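Local coordinates for protein putative esterase (Bacteroides intestinalis DSM 17393, PDB 5VOL) that is a carbohydrate esterase of family 1, a ferulic acid esterase that probably releases ferulate from arabinoxylan, at residues 156-164 and 256-267. Numbering follows the deposited sequence.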
loop_
_atom_site.group_PDB
_atom_site.type_symbol
_atom_site.label_atom_id
_atom_site.label_comp_id
_atom_site.label_asym_id
_atom_site.label_seq_id
_atom_site.Cartn_x
_atom_site.Cartn_y
_atom_site.Cartn_z
ATOM N N PHE C 156 17.344 -9.484 22.445
ATOM C CA PHE C 156 16.354 -9.011 21.467
ATOM C C PHE C 156 15.749 -10.120 20.613
ATOM O O PHE C 156 16.464 -10.988 20.113
ATOM C CB PHE C 156 16.989 -7.970 20.543
ATOM C CG PHE C 156 17.600 -6.816 21.276
ATOM C CD1 PHE C 156 16.804 -5.781 21.743
ATOM C CD2 PHE C 156 18.967 -6.773 21.509
ATOM C CE1 PHE C 156 17.358 -4.714 22.431
ATOM C CE2 PHE C 156 19.535 -5.703 22.200
ATOM C CZ PHE C 156 18.729 -4.672 22.659
ATOM N N CYS C 157 14.431 -10.068 20.424
ATOM C CA CYS C 157 13.756 -11.040 19.564
ATOM C C CYS C 157 13.701 -10.578 18.112
ATOM O O CYS C 157 13.551 -11.402 17.197
ATOM C CB CYS C 157 12.330 -11.322 20.073
ATOM S SG CYS C 157 11.193 -9.919 20.008
ATOM N N ALA C 158 13.829 -9.266 17.895
ATOM C CA ALA C 158 13.636 -8.696 16.564
ATOM C C ALA C 158 14.425 -7.401 16.348
ATOM O O ALA C 158 14.519 -6.580 17.252
ATOM C CB ALA C 158 12.149 -8.438 16.324
ATOM N N VAL C 159 14.936 -7.226 15.131
ATOM C CA VAL C 159 15.637 -6.013 14.712
ATOM C C VAL C 159 15.020 -5.460 13.423
ATOM O O VAL C 159 14.868 -6.187 12.447
ATOM C CB VAL C 159 17.142 -6.275 14.467
ATOM C CG1 VAL C 159 17.838 -5.005 13.947
ATOM C CG2 VAL C 159 17.824 -6.779 15.750
ATOM N N TYR C 160 14.679 -4.174 13.422
ATOM C CA TYR C 160 14.199 -3.512 12.211
ATOM C C TYR C 160 15.174 -2.383 11.874
ATOM O O TYR C 160 15.200 -1.366 12.547
ATOM C CB TYR C 160 12.785 -2.954 12.398
ATOM C CG TYR C 160 12.118 -2.522 11.108
ATOM C CD1 TYR C 160 12.489 -1.348 10.459
ATOM C CD2 TYR C 160 11.103 -3.292 10.544
ATOM C CE1 TYR C 160 11.870 -0.953 9.261
ATOM C CE2 TYR C 160 10.477 -2.912 9.353
ATOM C CZ TYR C 160 10.864 -1.748 8.720
ATOM O OH TYR C 160 10.234 -1.386 7.551
ATOM N N ALA C 161 15.952 -2.570 10.823
ATOM C CA ALA C 161 17.020 -1.650 10.446
ATOM C C ALA C 161 16.600 -0.738 9.286
ATOM O O ALA C 161 16.397 -1.235 8.183
ATOM C CB ALA C 161 18.253 -2.452 10.057
ATOM N N MET C 162 16.477 0.576 9.525
ATOM C CA MET C 162 16.060 1.526 8.478
ATOM C C MET C 162 17.231 2.302 7.909
ATOM O O MET C 162 17.924 2.976 8.671
ATOM C CB MET C 162 15.059 2.555 9.015
ATOM C CG MET C 162 13.912 2.002 9.844
ATOM S SD MET C 162 13.099 3.385 10.658
ATOM C CE MET C 162 11.888 2.492 11.620
ATOM N N SER C 163 17.425 2.232 6.590
ATOM C CA SER C 163 18.473 2.994 5.911
ATOM C C SER C 163 19.783 2.901 6.692
ATOM O O SER C 163 20.434 3.922 6.951
ATOM C CB SER C 163 18.058 4.453 5.769
ATOM O OG SER C 163 16.709 4.579 5.338
ATOM N N ALA C 164 20.138 1.684 7.095
ATOM C CA ALA C 164 21.066 1.484 8.210
ATOM C C ALA C 164 22.516 1.739 7.832
ATOM O O ALA C 164 22.930 1.462 6.716
ATOM C CB ALA C 164 20.924 0.075 8.767
ATOM N N TYR C 256 10.856 8.499 4.471
ATOM C CA TYR C 256 11.193 7.084 4.462
ATOM C C TYR C 256 11.073 6.455 5.865
ATOM O O TYR C 256 10.626 5.325 6.006
ATOM C CB TYR C 256 12.614 6.852 3.922
ATOM C CG TYR C 256 12.775 5.460 3.356
ATOM C CD1 TYR C 256 12.366 5.173 2.049
ATOM C CD2 TYR C 256 13.289 4.423 4.126
ATOM C CE1 TYR C 256 12.484 3.887 1.519
ATOM C CE2 TYR C 256 13.406 3.128 3.600
ATOM C CZ TYR C 256 13.001 2.873 2.296
ATOM O OH TYR C 256 13.115 1.606 1.751
ATOM N N TRP C 257 11.467 7.198 6.890
ATOM C CA TRP C 257 11.589 6.636 8.238
ATOM C C TRP C 257 10.240 6.672 8.939
ATOM O O TRP C 257 9.882 5.737 9.644
ATOM C CB TRP C 257 12.676 7.388 9.031
ATOM C CG TRP C 257 14.005 7.234 8.348
ATOM C CD1 TRP C 257 14.469 6.110 7.715
ATOM C CD2 TRP C 257 15.009 8.245 8.151
ATOM N NE1 TRP C 257 15.695 6.361 7.149
ATOM C CE2 TRP C 257 16.050 7.660 7.404
ATOM C CE3 TRP C 257 15.127 9.581 8.535
ATOM C CZ2 TRP C 257 17.205 8.370 7.034
ATOM C CZ3 TRP C 257 16.281 10.287 8.171
ATOM C CH2 TRP C 257 17.296 9.678 7.434
ATOM N N HIS C 258 9.458 7.719 8.700
ATOM C CA HIS C 258 8.084 7.720 9.207
ATOM C C HIS C 258 7.237 6.582 8.586
ATOM O O HIS C 258 6.541 5.843 9.290
ATOM C CB HIS C 258 7.419 9.076 8.943
ATOM C CG HIS C 258 5.924 9.027 8.974
ATOM N ND1 HIS C 258 5.152 8.914 7.833
ATOM C CD2 HIS C 258 5.050 9.078 10.006
ATOM C CE1 HIS C 258 3.878 8.876 8.163
ATOM N NE2 HIS C 258 3.786 8.982 9.479
ATOM N N SER C 259 7.293 6.439 7.267
ATOM C CA SER C 259 6.532 5.386 6.609
ATOM C C SER C 259 7.048 3.997 7.031
ATOM O O SER C 259 6.280 3.042 7.093
ATOM C CB SER C 259 6.574 5.560 5.084
ATOM O OG SER C 259 7.889 5.419 4.587
ATOM N N ALA C 260 8.338 3.898 7.367
ATOM C CA ALA C 260 8.905 2.640 7.842
ATOM C C ALA C 260 8.229 2.157 9.127
ATOM O O ALA C 260 8.098 0.952 9.360
ATOM C CB ALA C 260 10.444 2.789 8.066
ATOM N N LEU C 261 7.794 3.090 9.964
ATOM C CA LEU C 261 7.090 2.727 11.196
ATOM C C LEU C 261 5.874 1.861 10.957
ATOM O O LEU C 261 5.550 1.008 11.778
ATOM C CB LEU C 261 6.647 3.977 11.951
ATOM C CG LEU C 261 7.699 4.656 12.808
ATOM C CD1 LEU C 261 7.065 5.867 13.469
ATOM C CD2 LEU C 261 8.219 3.676 13.870
ATOM N N TYR C 262 5.185 2.101 9.843
ATOM C CA TYR C 262 3.979 1.358 9.522
ATOM C C TYR C 262 4.282 -0.096 9.176
ATOM O O TYR C 262 3.393 -0.947 9.216
ATOM C CB TYR C 262 3.217 2.050 8.374
ATOM C CG TYR C 262 2.377 3.220 8.850
ATOM C CD1 TYR C 262 1.082 3.015 9.300
ATOM C CD2 TYR C 262 2.885 4.524 8.874
ATOM C CE1 TYR C 262 0.301 4.058 9.742
ATOM C CE2 TYR C 262 2.107 5.590 9.325
ATOM C CZ TYR C 262 0.809 5.337 9.754
ATOM O OH TYR C 262 0.001 6.349 10.202
ATOM N N GLN C 263 5.533 -0.398 8.858
ATOM C CA GLN C 263 5.946 -1.796 8.705
ATOM C C GLN C 263 6.611 -2.323 9.981
ATOM O O GLN C 263 6.421 -3.490 10.378
ATOM C CB GLN C 263 6.890 -1.937 7.512
ATOM C CG GLN C 263 6.153 -1.803 6.190
ATOM C CD GLN C 263 6.999 -1.211 5.075
ATOM O OE1 GLN C 263 6.456 -0.689 4.096
ATOM N NE2 GLN C 263 8.333 -1.297 5.204
ATOM N N CYS C 264 7.389 -1.453 10.619
ATOM C CA CYS C 264 8.157 -1.827 11.811
ATOM C C CYS C 264 7.281 -2.195 12.998
ATOM O O CYS C 264 7.496 -3.217 13.628
ATOM C CB CYS C 264 9.098 -0.687 12.213
ATOM S SG CYS C 264 10.075 -1.013 13.705
ATOM N N LEU C 265 6.304 -1.359 13.317
ATOM C CA LEU C 265 5.509 -1.599 14.513
ATOM C C LEU C 265 4.662 -2.880 14.426
ATOM O O LEU C 265 4.629 -3.672 15.388
ATOM C CB LEU C 265 4.644 -0.377 14.808
ATOM C CG LEU C 265 5.511 0.848 15.168
ATOM C CD1 LEU C 265 4.644 2.093 15.299
ATOM C CD2 LEU C 265 6.315 0.586 16.468
ATOM N N PRO C 266 4.005 -3.123 13.278
ATOM C CA PRO C 266 3.321 -4.428 13.173
ATOM C C PRO C 266 4.284 -5.614 13.163
ATOM O O PRO C 266 3.945 -6.683 13.668
ATOM C CB PRO C 266 2.560 -4.334 11.828
ATOM C CG PRO C 266 2.300 -2.851 11.652
ATOM C CD PRO C 266 3.580 -2.180 12.225
ATOM N N PHE C 267 5.468 -5.425 12.586
ATOM C CA PHE C 267 6.486 -6.468 12.528
ATOM C C PHE C 267 6.923 -6.929 13.918
ATOM O O PHE C 267 6.864 -8.119 14.214
ATOM C CB PHE C 267 7.698 -5.981 11.730
ATOM C CG PHE C 267 8.933 -6.833 11.895
ATOM C CD1 PHE C 267 9.004 -8.110 11.340
ATOM C CD2 PHE C 267 10.041 -6.337 12.567
ATOM C CE1 PHE C 267 10.145 -8.891 11.481
ATOM C CE2 PHE C 267 11.199 -7.113 12.714
ATOM C CZ PHE C 267 11.248 -8.390 12.168
#
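Two groups grip the phenol oxygen of Y160. Q263 NE2 donates to Y160 OH at 3.0 Å, a bent bond of 141°, and D218 of the adjacent strand 214-218 is hydrogen-bonded to the same OH. The Q263 amide stands 46° from the ring plane. Y160 lies on strand 158-162 of the central sheet, and helix segment 256-267 runs nearly antiparallel to this strand.

With chi1 at -168°, CG anti to the backbone N, the Y160 ring reaches over to the helix. C264 covers one face: its CB sits 3.6 Å from the ring centroid, almost on the normal, a CH-pi contact. C264 SG also sits oblique to the ring, a sulfur-aromatic contact, and packs on Y160 CB at 3.6 Å. F267 CD2 meets the ring edge at Y160 CD2, 3.8 Å away. F216 also stacks with this ring. A phenylalanine here would probably leave the Q263 amide and the D218 carboxylate without their shared hydroxyl.

M162 points its extended thioether at the helix, with SD 3.8 Å from A260 CB. Its CB meets the W257 indole at CD1.

At the strand's C-terminal end, W257 NE1 donates to S163 OG at 2.7 Å, close to the indole plane. S163 also touches H252 and D223, and H252 meets W257 edge-to-face. H252 and D223 are consistent with the histidine and aspartate of a Ser-His-Asp triad, as in alpha/beta-hydrolases. The chemistry is thus an apolar core with a hydrogen bond at Y160 and another at S163; the latter joins strand and helix beside the probable active site.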